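Local coordinates for protein possible adhesin (Caldicellulosiruptor kronotskyensis, PDB 4WA0) that probably mediates attachment of the cell to cellulose as a tapirin, the part described here being its magnesium-binding C-terminal beta-helix domain, at residues G35-D40 against D48-K53; G54-N59 against N75-E80; A11-G16 against S30-G35; G41-N46 against N69-R74; G312-L317 against L333-Q338. One frame throughout, in Å; residues are numbered along the deposited sequence. Where two conformers were deposited one is given.

Contact 1 of 5, residues G35-D40 against D48-K53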
# COMPACT_ATOMS: atom_id res chain seq x y z
N GLY A 35 -10.74 2.46 3.82
CA GLY A 35 -11.41 3.08 2.69
C GLY A 35 -10.50 3.26 1.52
O GLY A 35 -9.50 2.46 1.36
N ASP A 36 -10.81 4.25 0.69
CA ASP A 36 -9.96 4.51 -0.47
C ASP A 36 -8.53 4.91 -0.06
O ASP A 36 -8.32 5.80 0.82
CB ASP A 36 -10.58 5.64 -1.34
CG ASP A 36 -11.96 5.27 -1.94
OD1 ASP A 36 -12.31 4.05 -1.97
OD2 ASP A 36 -12.67 6.24 -2.36
N LEU A 37 -7.55 4.28 -0.71
CA LEU A 37 -6.10 4.52 -0.45
C LEU A 37 -5.45 5.26 -1.63
O LEU A 37 -5.31 4.66 -2.73
CB LEU A 37 -5.44 3.18 -0.19
CG LEU A 37 -4.23 3.14 0.74
CD1 LEU A 37 -3.83 1.71 1.17
CD2 LEU A 37 -3.06 3.88 0.07
N THR A 38 -5.05 6.53 -1.43
CA THR A 38 -4.47 7.38 -2.42
C THR A 38 -3.04 7.64 -2.04
O THR A 38 -2.73 8.24 -0.99
CB THR A 38 -5.25 8.67 -2.56
OG1 THR A 38 -6.62 8.33 -2.93
CG2 THR A 38 -4.64 9.45 -3.64
N ILE A 39 -2.19 7.07 -2.87
CA ILE A 39 -0.73 7.15 -2.69
C ILE A 39 -0.21 8.29 -3.54
O ILE A 39 -0.20 8.23 -4.82
CB ILE A 39 -0.05 5.83 -3.05
CG1 ILE A 39 -0.57 4.68 -2.17
CG2 ILE A 39 1.47 5.97 -2.92
CD1 ILE A 39 0.04 3.30 -2.46
N ASP A 40 0.29 9.31 -2.86
CA ASP A 40 0.84 10.46 -3.60
C ASP A 40 2.23 10.17 -4.13
O ASP A 40 2.93 9.19 -3.74
CB ASP A 40 0.83 11.76 -2.75
CG ASP A 40 0.51 13.01 -3.62
OD1 ASP A 40 0.72 13.06 -4.95
OD2 ASP A 40 0.12 13.99 -2.93
N ASP A 48 5.42 -5.50 4.05
CA ASP A 48 4.90 -6.84 3.94
C ASP A 48 3.57 -6.90 3.25
O ASP A 48 3.37 -7.76 2.39
CB ASP A 48 4.69 -7.46 5.32
CG ASP A 48 6.00 -7.68 6.10
OD1 ASP A 48 6.98 -8.15 5.52
OD2 ASP A 48 6.07 -7.44 7.33
N ASN A 49 2.63 -6.04 3.60
CA ASN A 49 1.34 -6.10 2.95
C ASN A 49 0.87 -4.65 2.72
O ASN A 49 1.20 -3.78 3.55
CB ASN A 49 0.34 -6.75 3.84
CG ASN A 49 0.69 -8.19 4.19
OD1 ASN A 49 0.49 -9.11 3.39
ND2 ASN A 49 1.25 -8.38 5.37
N LEU A 50 0.04 -4.46 1.71
CA LEU A 50 -0.56 -3.15 1.38
C LEU A 50 -2.05 -3.37 1.07
O LEU A 50 -2.39 -4.05 0.07
CB LEU A 50 0.16 -2.55 0.18
CG LEU A 50 -0.31 -1.26 -0.45
CD1 LEU A 50 -0.24 -0.17 0.59
CD2 LEU A 50 0.49 -0.97 -1.69
N ILE A 51 -2.91 -2.93 1.97
CA ILE A 51 -4.34 -3.27 1.92
C ILE A 51 -5.21 -2.05 1.82
O ILE A 51 -5.12 -1.20 2.71
CB ILE A 51 -4.75 -4.10 3.15
CG1 ILE A 51 -3.89 -5.35 3.18
CG2 ILE A 51 -6.26 -4.43 3.21
CD1 ILE A 51 -3.87 -6.06 4.48
N SER A 52 -6.06 -2.05 0.79
CA SER A 52 -7.13 -1.08 0.69
C SER A 52 -8.50 -1.72 0.56
O SER A 52 -8.71 -2.52 -0.34
CB SER A 52 -6.96 -0.16 -0.48
OG SER A 52 -8.06 0.76 -0.57
N LYS A 53 -9.40 -1.39 1.48
CA LYS A 53 -10.83 -1.84 1.39
C LYS A 53 -11.69 -0.89 0.59
O LYS A 53 -12.87 -0.85 0.70
CB LYS A 53 -11.39 -2.10 2.77
CG LYS A 53 -10.65 -3.23 3.48
CD LYS A 53 -11.59 -4.04 4.39
CE LYS A 53 -11.04 -5.42 4.77
NZ LYS A 53 -11.87 -6.00 5.85
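Leu37, Ser52 and Leu50 carry most of this contact, and Gly35 offers its carbonyl to it. Leu37 points at the other strand and is packed at two levels. Its CB lies 3.7 Å from Ser52 CB. Further out, Leu37 CD1 comes to 3.5 Å from the backbone oxygen Ile51 O and to 4.1 Å from Leu50 CD1. Leu37 is modelled in two conformers, so these methyl contacts belong to one of them. Leu50 reaches back from its own strand, because CG is anti to the backbone N (chi1 175°). Its second methyl, CD2, is 4.4 Å from Ile39 CD1, a looser apolar contact that brings Ile39 into the cluster.

Ser52 is the polar member. Its hydroxyl OG donates to Gly35 O at 2.9 Å. The donor is tilted 25° from the carbonyl plane. The same OG accepts from Gly54 N, so the buried oxygen both donates, to Gly35 O, and accepts, from Gly54 N. It also pins the carbonyl just before strand 37-39. Asp36 turns away, and its OD1 takes Glu55 N of the following coil.

The strands 37-39 and 50-52 do not pair. Their axes stand 8.6 Å apart, with directions 130° from each other. They lie on different faces of the solenoid, and their side chains meet in its interior. Leucines and isoleucines facing inward, with a serine closing the turn, form the filling of a coil in this parallel beta-helix.

Contact 2 of 5, residues G54-N59 against N75-E80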
# COMPACT_ATOMS: atom_id res chain seq x y z
N GLY A 54 -11.09 -0.24 -0.36
CA GLY A 54 -11.74 0.71 -1.27
C GLY A 54 -10.96 0.76 -2.56
O GLY A 54 -10.45 -0.30 -2.99
N GLU A 55 -10.93 1.92 -3.20
CA GLU A 55 -10.22 2.16 -4.40
C GLU A 55 -8.74 2.38 -4.01
O GLU A 55 -8.51 2.95 -2.95
CB GLU A 55 -10.69 3.47 -4.99
CG GLU A 55 -12.16 3.50 -5.40
CD GLU A 55 -12.52 2.63 -6.56
OE1 GLU A 55 -11.64 2.05 -7.24
OE2 GLU A 55 -13.73 2.58 -6.86
N MSE A 56 -7.77 1.94 -4.82
CA MSE A 56 -6.36 2.33 -4.64
C MSE A 56 -5.99 3.11 -5.82
O MSE A 56 -6.25 2.72 -6.96
CB MSE A 56 -5.42 1.14 -4.54
CG MSE A 56 -3.95 1.51 -4.30
SE MSE A 56 -2.93 -0.10 -3.80
CE MSE A 56 -3.59 -0.78 -2.15
N VAL A 57 -5.37 4.24 -5.57
CA VAL A 57 -4.87 5.12 -6.64
C VAL A 57 -3.43 5.44 -6.31
O VAL A 57 -3.13 5.86 -5.17
CB VAL A 57 -5.69 6.42 -6.70
CG1 VAL A 57 -5.10 7.41 -7.69
CG2 VAL A 57 -7.12 6.11 -7.09
N ILE A 58 -2.58 5.36 -7.34
CA ILE A 58 -1.14 5.65 -7.22
C ILE A 58 -0.84 6.76 -8.19
O ILE A 58 -0.96 6.58 -9.35
CB ILE A 58 -0.21 4.45 -7.43
CG1 ILE A 58 -0.65 3.28 -6.55
CG2 ILE A 58 1.26 4.91 -7.23
CD1 ILE A 58 0.11 1.98 -6.82
N ASN A 59 -0.49 7.91 -7.66
CA ASN A 59 -0.21 9.07 -8.47
C ASN A 59 1.27 9.24 -8.78
O ASN A 59 2.12 8.71 -8.11
CB ASN A 59 -0.82 10.29 -7.79
CG ASN A 59 -2.39 10.26 -7.97
OD1 ASN A 59 -2.89 10.01 -9.08
ND2 ASN A 59 -3.08 10.51 -6.98
N ASN A 75 4.41 -9.71 0.61
CA ASN A 75 3.32 -10.62 0.65
C ASN A 75 2.19 -10.09 -0.26
O ASN A 75 2.29 -10.23 -1.46
CB ASN A 75 2.91 -10.97 2.10
CG ASN A 75 1.91 -12.06 2.12
OD1 ASN A 75 2.05 -13.01 1.33
ND2 ASN A 75 0.90 -11.96 2.95
N ILE A 76 1.15 -9.46 0.29
CA ILE A 76 -0.07 -9.20 -0.44
C ILE A 76 -0.37 -7.71 -0.66
O ILE A 76 -0.23 -6.93 0.25
CB ILE A 76 -1.28 -9.85 0.29
CG1 ILE A 76 -1.15 -11.39 0.26
CG2 ILE A 76 -2.60 -9.34 -0.27
CD1 ILE A 76 -2.06 -12.18 1.19
N ILE A 77 -0.75 -7.35 -1.88
CA ILE A 77 -1.46 -6.10 -2.19
C ILE A 77 -2.94 -6.54 -2.33
O ILE A 77 -3.27 -7.34 -3.25
CB ILE A 77 -0.94 -5.44 -3.49
CG1 ILE A 77 0.55 -5.02 -3.34
CG2 ILE A 77 -1.77 -4.21 -3.84
CD1 ILE A 77 1.13 -4.30 -4.49
N TYR A 78 -3.81 -5.94 -1.55
CA TYR A 78 -5.22 -6.21 -1.63
C TYR A 78 -5.94 -4.96 -1.94
O TYR A 78 -5.79 -4.00 -1.25
CB TYR A 78 -5.71 -6.84 -0.34
CG TYR A 78 -7.21 -7.07 -0.25
CD1 TYR A 78 -8.08 -6.03 -0.05
CD2 TYR A 78 -7.75 -8.35 -0.28
CE1 TYR A 78 -9.48 -6.23 0.10
CE2 TYR A 78 -9.13 -8.55 -0.18
CZ TYR A 78 -9.97 -7.49 -0.03
OH TYR A 78 -11.33 -7.60 0.15
N VAL A 79 -6.74 -4.98 -3.00
CA VAL A 79 -7.57 -3.81 -3.37
C VAL A 79 -8.99 -4.28 -3.53
O VAL A 79 -9.30 -5.07 -4.44
CB VAL A 79 -7.06 -3.17 -4.65
CG1 VAL A 79 -7.87 -1.91 -5.01
CG2 VAL A 79 -5.58 -2.80 -4.53
N GLU A 80 -9.89 -3.81 -2.68
CA GLU A 80 -11.29 -4.25 -2.78
C GLU A 80 -11.98 -3.80 -4.09
O GLU A 80 -12.79 -4.55 -4.68
CB GLU A 80 -12.05 -3.76 -1.53
CG GLU A 80 -13.52 -4.17 -1.50
CD GLU A 80 -14.36 -3.42 -0.46
OE1 GLU A 80 -14.16 -3.64 0.73
OE2 GLU A 80 -15.29 -2.64 -0.85
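Met56, present as selenomethionine, crosses Val79 at about a right angle. Its chain runs out extended, with CG anti to the backbone N (chi1 -178°), and bends only at chi3 (-63°). The bend turns CE against Val79 CG2. Met56 CB starts the contact at 3.9 Å from Val79 CG1. SE then passes Val79 CG2 at 3.9 Å. The terminal CE lies 3.7 Å from the same methyl, and it goes on to Ile77 CG2 at 4.2 Å. CE therefore rests across two side chains that point the same way from strand 76-79.

The other branch of Val79 covers the backbone: CG1 sits 3.7 Å from Gly54 O. Glu80 CB lies 3.8 Å from Gly54 N. The backbone of Gly54 is thus covered by both side chains. All of this is apolar or van der Waals contact.

Strand 56-58 runs between strands 37-39 and 83-85 on one face of the beta-helix. Met56 also touches Leu83. Strand 76-79 belongs to another face, between strands 50-52 and 99-102. Ile77 packs inward on Ile95 and Ala97 of strand 93-97. Tyr78 points away from the contact, against helix 217-224 on the outside.

Contact 3 of 5, residues A11-G16 against S30-G35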
# COMPACT_ATOMS: atom_id res chain seq x y z
N ALA A 11 2.80 -0.29 9.93
CA ALA A 11 3.57 0.95 9.88
C ALA A 11 2.58 2.13 9.82
O ALA A 11 2.76 3.20 10.50
CB ALA A 11 4.44 0.98 8.70
N ILE A 12 1.56 1.96 8.97
CA ILE A 12 0.50 2.96 8.83
C ILE A 12 -0.84 2.19 8.80
O ILE A 12 -1.06 1.35 7.90
CB ILE A 12 0.64 3.82 7.57
CG1 ILE A 12 1.98 4.55 7.52
CG2 ILE A 12 -0.48 4.84 7.49
CD1 ILE A 12 2.24 5.19 6.22
N PHE A 13 -1.70 2.46 9.77
CA PHE A 13 -3.04 1.88 9.81
C PHE A 13 -4.07 3.02 9.74
O PHE A 13 -4.05 3.94 10.55
CB PHE A 13 -3.21 1.06 11.06
CG PHE A 13 -4.56 0.43 11.17
CD1 PHE A 13 -5.66 1.18 11.63
CD2 PHE A 13 -4.73 -0.90 10.82
CE1 PHE A 13 -6.91 0.57 11.64
CE2 PHE A 13 -5.97 -1.49 10.84
CZ PHE A 13 -7.04 -0.75 11.27
N SER A 14 -4.98 2.98 8.79
CA SER A 14 -6.03 3.97 8.69
C SER A 14 -7.40 3.30 8.69
O SER A 14 -7.73 2.51 7.77
CB SER A 14 -5.85 4.75 7.40
OG SER A 14 -6.80 5.81 7.24
N LYS A 15 -8.22 3.65 9.66
CA LYS A 15 -9.60 3.06 9.77
C LYS A 15 -10.38 3.34 8.50
O LYS A 15 -11.06 2.43 8.00
CB LYS A 15 -10.35 3.48 11.02
CG LYS A 15 -11.85 3.05 11.07
CD LYS A 15 -12.48 3.57 12.38
CE LYS A 15 -13.75 4.40 12.13
NZ LYS A 15 -13.98 5.43 13.21
N GLY A 16 -10.34 4.58 8.00
CA GLY A 16 -11.06 5.05 6.86
C GLY A 16 -10.07 5.35 5.73
O GLY A 16 -8.92 4.87 5.73
N SER A 30 3.36 -3.24 7.67
CA SER A 30 2.31 -3.26 6.64
C SER A 30 1.59 -1.91 6.60
O SER A 30 1.70 -1.09 7.53
CB SER A 30 1.36 -4.37 6.94
OG SER A 30 2.01 -5.62 6.70
N VAL A 31 0.82 -1.68 5.54
CA VAL A 31 0.05 -0.44 5.40
C VAL A 31 -1.41 -0.89 5.11
O VAL A 31 -1.65 -1.74 4.21
CB VAL A 31 0.53 0.41 4.23
CG1 VAL A 31 -0.38 1.58 3.93
CG2 VAL A 31 1.94 0.90 4.46
N TYR A 32 -2.37 -0.27 5.81
CA TYR A 32 -3.77 -0.58 5.66
C TYR A 32 -4.67 0.63 5.63
O TYR A 32 -4.51 1.52 6.45
CB TYR A 32 -4.21 -1.46 6.85
CG TYR A 32 -5.72 -1.66 6.99
CD1 TYR A 32 -6.53 -0.75 7.69
CD2 TYR A 32 -6.33 -2.78 6.46
CE1 TYR A 32 -7.90 -0.95 7.80
CE2 TYR A 32 -7.73 -2.95 6.54
CZ TYR A 32 -8.49 -2.04 7.22
OH TYR A 32 -9.89 -2.23 7.32
N SER A 33 -5.61 0.62 4.69
CA SER A 33 -6.67 1.65 4.66
C SER A 33 -8.03 0.94 4.60
O SER A 33 -8.24 0.07 3.77
CB SER A 33 -6.56 2.52 3.49
OG SER A 33 -7.66 3.43 3.59
N GLY A 34 -8.91 1.29 5.50
CA GLY A 34 -10.30 0.75 5.50
C GLY A 34 -11.20 1.41 4.45
O GLY A 34 -12.31 0.98 4.22
N GLY A 35 -10.74 2.46 3.82
CA GLY A 35 -11.41 3.08 2.69
C GLY A 35 -10.50 3.26 1.52
O GLY A 35 -9.50 2.46 1.36
O HOH W 1 -11.13 -0.16 8.81
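Phe13 and Tyr32 lie side by side and point the same way. Their rings form an offset pair with centroids 4.6 Å apart and planes at 14°. The rings are slid so far that they barely overlap. Tyr32 CD1 sits over one face of the phenylalanine, near its rim, 3.3 Å from Phe13 CE2. The register puts both residues on one face of the strands; with CG anti to the backbone N (Tyr32 chi1 169°) the two rings lean the same way and lie alongside.

Under the rings the backbones are bonded in parallel register. Tyr32 N donates to Ile12 O at 3.0 Å, Ser14 N to Tyr32 O, and Gly34 N to Ser14 O. This is the stacking of successive coils in a parallel beta-helix. Ile12, Val31, Ser14 and Ser33 point to the other face, toward the interior.

At the turn, Gly16 O takes two hydroxyls from opposite faces of its plane. Ser33 OG donates at 2.9 Å and Ser14 OG at 2.8 Å. Ser33 OG also accepts from Gly35 N in an ST turn, which fixes its position. Gly34 CA approaches Lys15 O at 3.1 Å, where a side chain would clash.

A water bridges Lys15 O and Tyr32 OH, lying at the edge of the tyrosine ring. Further out, Tyr227 meets the Tyr32 ring, while Pro7 and Thr228 touch Phe13. Lys15 NZ reaches Leu317 O.

Contact 4 of 5, residues G41-N46 against N69-R74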
# COMPACT_ATOMS: atom_id res chain seq x y z
N GLY A 41 2.64 11.02 -5.08
CA GLY A 41 3.88 10.75 -5.81
C GLY A 41 5.12 10.58 -4.97
O GLY A 41 5.30 11.29 -3.98
N GLY A 42 6.02 9.73 -5.45
CA GLY A 42 7.25 9.51 -4.77
C GLY A 42 7.25 8.54 -3.62
O GLY A 42 8.17 8.57 -2.79
N ALA A 43 6.29 7.66 -3.59
CA ALA A 43 6.21 6.58 -2.58
C ALA A 43 7.30 5.57 -2.83
O ALA A 43 7.36 4.98 -3.88
CB ALA A 43 4.85 5.93 -2.59
N VAL A 44 8.07 5.29 -1.79
CA VAL A 44 9.06 4.22 -1.81
C VAL A 44 8.82 3.32 -0.60
O VAL A 44 9.04 3.71 0.53
CB VAL A 44 10.51 4.74 -1.81
CG1 VAL A 44 11.43 3.54 -1.82
CG2 VAL A 44 10.80 5.57 -3.01
N PHE A 45 8.26 2.13 -0.85
CA PHE A 45 7.88 1.21 0.21
C PHE A 45 8.69 -0.08 0.07
O PHE A 45 8.87 -0.65 -1.05
CB PHE A 45 6.39 0.84 0.10
CG PHE A 45 5.39 1.96 0.26
CD1 PHE A 45 5.69 3.24 0.73
CD2 PHE A 45 4.05 1.68 -0.06
CE1 PHE A 45 4.72 4.20 0.85
CE2 PHE A 45 3.08 2.65 0.09
CZ PHE A 45 3.41 3.89 0.56
N ASN A 46 9.04 -0.64 1.22
CA ASN A 46 9.50 -2.02 1.30
C ASN A 46 8.74 -2.61 2.50
O ASN A 46 9.23 -2.50 3.64
CB ASN A 46 10.98 -2.07 1.50
CG ASN A 46 11.52 -3.49 1.65
OD1 ASN A 46 11.06 -4.43 0.96
ND2 ASN A 46 12.54 -3.66 2.49
N ASN A 69 7.79 6.21 -8.02
CA ASN A 69 7.24 5.32 -7.00
C ASN A 69 7.97 4.03 -7.14
O ASN A 69 8.10 3.49 -8.28
CB ASN A 69 5.77 5.12 -7.26
CG ASN A 69 4.98 6.41 -7.18
OD1 ASN A 69 5.04 7.16 -6.21
ND2 ASN A 69 4.25 6.71 -8.28
N ASN A 70 8.35 3.48 -6.02
CA ASN A 70 9.02 2.18 -5.99
C ASN A 70 8.47 1.38 -4.80
O ASN A 70 8.88 1.54 -3.65
CB ASN A 70 10.49 2.44 -5.85
CG ASN A 70 11.33 1.21 -6.03
OD1 ASN A 70 10.87 0.24 -6.58
ND2 ASN A 70 12.64 1.33 -5.70
N ILE A 71 7.51 0.51 -5.10
CA ILE A 71 6.66 -0.10 -4.09
C ILE A 71 6.99 -1.57 -4.12
O ILE A 71 6.74 -2.23 -5.12
CB ILE A 71 5.18 0.21 -4.36
CG1 ILE A 71 4.93 1.72 -4.15
CG2 ILE A 71 4.29 -0.66 -3.52
CD1 ILE A 71 3.63 2.19 -4.67
N VAL A 72 7.53 -2.08 -3.02
CA VAL A 72 7.85 -3.48 -2.92
C VAL A 72 7.10 -4.04 -1.73
O VAL A 72 7.15 -3.47 -0.64
CB VAL A 72 9.38 -3.71 -2.72
CG1 VAL A 72 9.68 -5.15 -2.44
CG2 VAL A 72 10.19 -3.13 -3.89
N VAL A 73 6.32 -5.10 -2.02
CA VAL A 73 5.39 -5.70 -1.09
C VAL A 73 5.72 -7.18 -1.05
O VAL A 73 5.60 -7.90 -2.06
CB VAL A 73 3.94 -5.44 -1.49
CG1 VAL A 73 3.00 -6.12 -0.49
CG2 VAL A 73 3.62 -3.92 -1.61
N ARG A 74 6.13 -7.65 0.13
CA ARG A 74 6.68 -8.99 0.27
C ARG A 74 5.61 -10.05 0.24
O ARG A 74 5.93 -11.22 -0.05
CB ARG A 74 7.50 -9.12 1.56
CG ARG A 74 8.71 -8.21 1.64
CD ARG A 74 9.28 -8.38 3.04
NE ARG A 74 10.30 -7.41 3.30
CZ ARG A 74 10.31 -6.51 4.29
NH1 ARG A 74 9.39 -6.49 5.22
NH2 ARG A 74 11.38 -5.73 4.39
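Val44, Phe45 and Asn46 pair with Asn70, Ile71 and Val72 in parallel, with strand axes 4.6 Å apart and directions 13° from each other. This is the pairing of neighbouring coils on one face of the parallel beta-helix. Backbone bonds alternate: Asn70 N to Ala43 O, Phe45 N to Asn70 O, Val72 N to Phe45 O.

Phe45 and Ile71 lie alongside each other, pointing inward. Phe45 CD2 is 4.2 Å from Ile71 CG1. Ala43 CB adds a contact with Ile71 CD1 at 4.4 Å. Leu24 and Val26 touch the phenylalanine on the previous coil.

Asn69 reaches over the turn before the strand. Its CG stands anti to the carbonyl carbon (chi1 -61°), which carries OD1 back to the glycine turn. Asn69 OD1 accepts from Ala43 N at 2.9 Å, in the plane of its carbonyl. A weak bond from Gly42 N joins it. Asn69 ND2 gives to Asn59 O and Thr93 OG1, so both ends of this buried amide are held.

On the outer face Asn46 lies beside Val72, with Asn46 OD1 3.7 Å from Val72 CG1. Arg74 arrives across it, its guanidinium turned 78° from the amide. Arg74 NH1 forms a salt bridge with Asp48 OD1. The 3.0 Å between Asn46 ND2 and Arg74 NH2 is a meeting of two donors, not a bond; each turns to an acceptor of its own, Glu27 OE1 and Asn28 OD1.

Contact 5 of 5, residues G312-L317 against L333-Q338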
# COMPACT_ATOMS: atom_id res chain seq x y z
N GLY A 312 8.86 3.80 14.30
CA GLY A 312 7.63 3.57 14.96
C GLY A 312 6.45 3.23 14.11
O GLY A 312 6.52 2.34 13.26
N SER A 313 5.36 3.96 14.29
CA SER A 313 4.17 3.72 13.52
C SER A 313 3.20 4.88 13.65
O SER A 313 3.31 5.72 14.58
CB SER A 313 3.52 2.37 13.93
OG SER A 313 2.86 2.44 15.20
N ILE A 314 2.25 4.89 12.73
CA ILE A 314 1.15 5.90 12.62
C ILE A 314 -0.17 5.19 12.50
O ILE A 314 -0.37 4.34 11.58
CB ILE A 314 1.35 6.83 11.38
CG1 ILE A 314 2.63 7.53 11.52
CG2 ILE A 314 0.13 7.71 11.18
CD1 ILE A 314 3.00 8.19 10.21
N ILE A 315 -1.13 5.54 13.39
CA ILE A 315 -2.45 4.90 13.44
C ILE A 315 -3.51 5.96 13.47
O ILE A 315 -3.50 6.82 14.35
CB ILE A 315 -2.59 3.98 14.67
CG1 ILE A 315 -1.55 2.88 14.57
CG2 ILE A 315 -4.00 3.35 14.73
CD1 ILE A 315 -1.35 2.11 15.83
N SER A 316 -4.42 5.91 12.49
CA SER A 316 -5.56 6.77 12.53
C SER A 316 -6.78 5.92 12.78
O SER A 316 -6.97 4.87 12.15
CB SER A 316 -5.74 7.41 11.17
OG SER A 316 -7.12 7.81 10.97
N LEU A 317 -7.64 6.42 13.66
CA LEU A 317 -8.84 5.71 14.07
C LEU A 317 -10.03 6.60 13.86
O LEU A 317 -11.09 6.31 14.41
CB LEU A 317 -8.74 5.29 15.57
CG LEU A 317 -7.63 4.27 15.90
CD1 LEU A 317 -7.58 3.97 17.37
CD2 LEU A 317 -7.83 3.04 15.09
N LEU A 333 8.70 12.10 4.37
CA LEU A 333 8.66 11.41 5.65
C LEU A 333 9.32 10.08 5.38
O LEU A 333 8.90 9.38 4.43
CB LEU A 333 7.25 11.13 6.14
CG LEU A 333 7.12 10.26 7.44
CD1 LEU A 333 7.71 11.00 8.63
CD2 LEU A 333 5.65 9.93 7.74
N THR A 334 10.25 9.68 6.23
CA THR A 334 10.78 8.34 6.26
C THR A 334 10.29 7.70 7.53
O THR A 334 10.46 8.28 8.62
CB THR A 334 12.32 8.39 6.27
OG1 THR A 334 12.76 8.82 4.98
CG2 THR A 334 12.90 7.10 6.57
N LEU A 335 9.63 6.56 7.39
CA LEU A 335 9.06 5.78 8.49
C LEU A 335 9.62 4.35 8.48
O LEU A 335 9.33 3.55 7.57
CB LEU A 335 7.54 5.81 8.45
CG LEU A 335 6.74 4.90 9.42
CD1 LEU A 335 7.08 5.24 10.88
CD2 LEU A 335 5.25 5.03 9.13
N LYS A 336 10.41 4.05 9.50
CA LYS A 336 10.89 2.70 9.70
C LYS A 336 10.00 2.09 10.75
O LYS A 336 10.01 2.50 11.92
CB LYS A 336 12.32 2.68 10.21
CG LYS A 336 12.81 1.26 10.49
CD LYS A 336 13.54 0.66 9.33
CE LYS A 336 14.87 0.06 9.72
NZ LYS A 336 14.77 -1.18 10.52
N TYR A 337 9.27 1.08 10.35
CA TYR A 337 8.36 0.42 11.30
C TYR A 337 9.07 -0.19 12.50
O TYR A 337 10.09 -0.87 12.35
CB TYR A 337 7.57 -0.67 10.59
CG TYR A 337 6.75 -1.50 11.57
CD1 TYR A 337 5.63 -0.98 12.17
CD2 TYR A 337 7.09 -2.80 11.88
CE1 TYR A 337 4.89 -1.73 13.06
CE2 TYR A 337 6.36 -3.54 12.78
CZ TYR A 337 5.24 -2.99 13.40
OH TYR A 337 4.45 -3.75 14.30
N GLN A 338 8.48 0.00 13.70
CA GLN A 338 8.92 -0.75 14.87
C GLN A 338 7.70 -1.09 15.68
O GLN A 338 6.86 -0.22 15.92
CB GLN A 338 9.78 0.12 15.78
CG GLN A 338 11.03 0.67 15.14
CD GLN A 338 12.09 -0.44 14.96
OE1 GLN A 338 11.91 -1.59 15.40
NE2 GLN A 338 13.15 -0.09 14.27
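Leu335 reaches across to Gly312 and Ile314. Its CB points toward strand 313-316. CG stands anti to the backbone N (chi1 172°), which spreads the two methyls over the start of that strand. CD1 takes the backbone: it lies 3.8 Å from Gly312 O and 4.0 Å from Ser313 N. CD2 takes the side chain instead, at 4.0 Å from Ile314 CD1. The two side chains pass at a slant.

Ile314 has a second partner at the same methyl. Ile314 CD1 and Leu333 CD2 meet tip to tip at 4.0 Å. One isoleucine end thus rests against two leucines of strand 333-337, both facing the interior.

Gly312 supplies the polar part. Its N donates to Lys336 O at 2.9 Å, and its O accepts from Gln338 N at 3.1 Å. Tyr337 CD1 comes to 3.6 Å from Gly312 O. Ser313 CB sits at the edge of the tyrosine ring. The tyrosine hydroxyl bonds to Leu8 O, and Ser313 OG bonds to His293 ND1.

The chain turns a corner at Gly312. Before it, strand 308-311 neighbours strand 333-337. After it, strand 313-316 runs at 96° to that strand, on another face of the parallel beta-helix. The backbone angles of Gly312 would jam a side chain against the preceding carbonyl. The chemistry is divided. Backbone bonds hold the buried corner and satisfy both polar atoms of Gly312, with Leu335 CD1 against them. The methyls of Ile314, Leu333 and Leu335 CD2 join the two faces by apolar contact alone.

In the fold
Contacts 1 and 2 are equivalent positions on successive coils. Each joins two faces through inward side chains, and strands 37-39 and 56-58, like 50-52 and 76-79, are neighbours. Contact 2 is apolar, whereas contact 1 adds a serine bond. Contact 5 also joins two faces, but holds its corner by backbone bonds. Contacts 3 and 4 instead stack strands of one face. Contact 3 is buried, its aromatic pair being covered by outer loops. Contact 4 is only partly buried, and its outer side mixes valines with asparagines and an arginine. Asp48 to Arg74 links it to contact 1. Contact 3 meets contact 5 through strands 10-14 and 313-316. All lie away from the magnesium site.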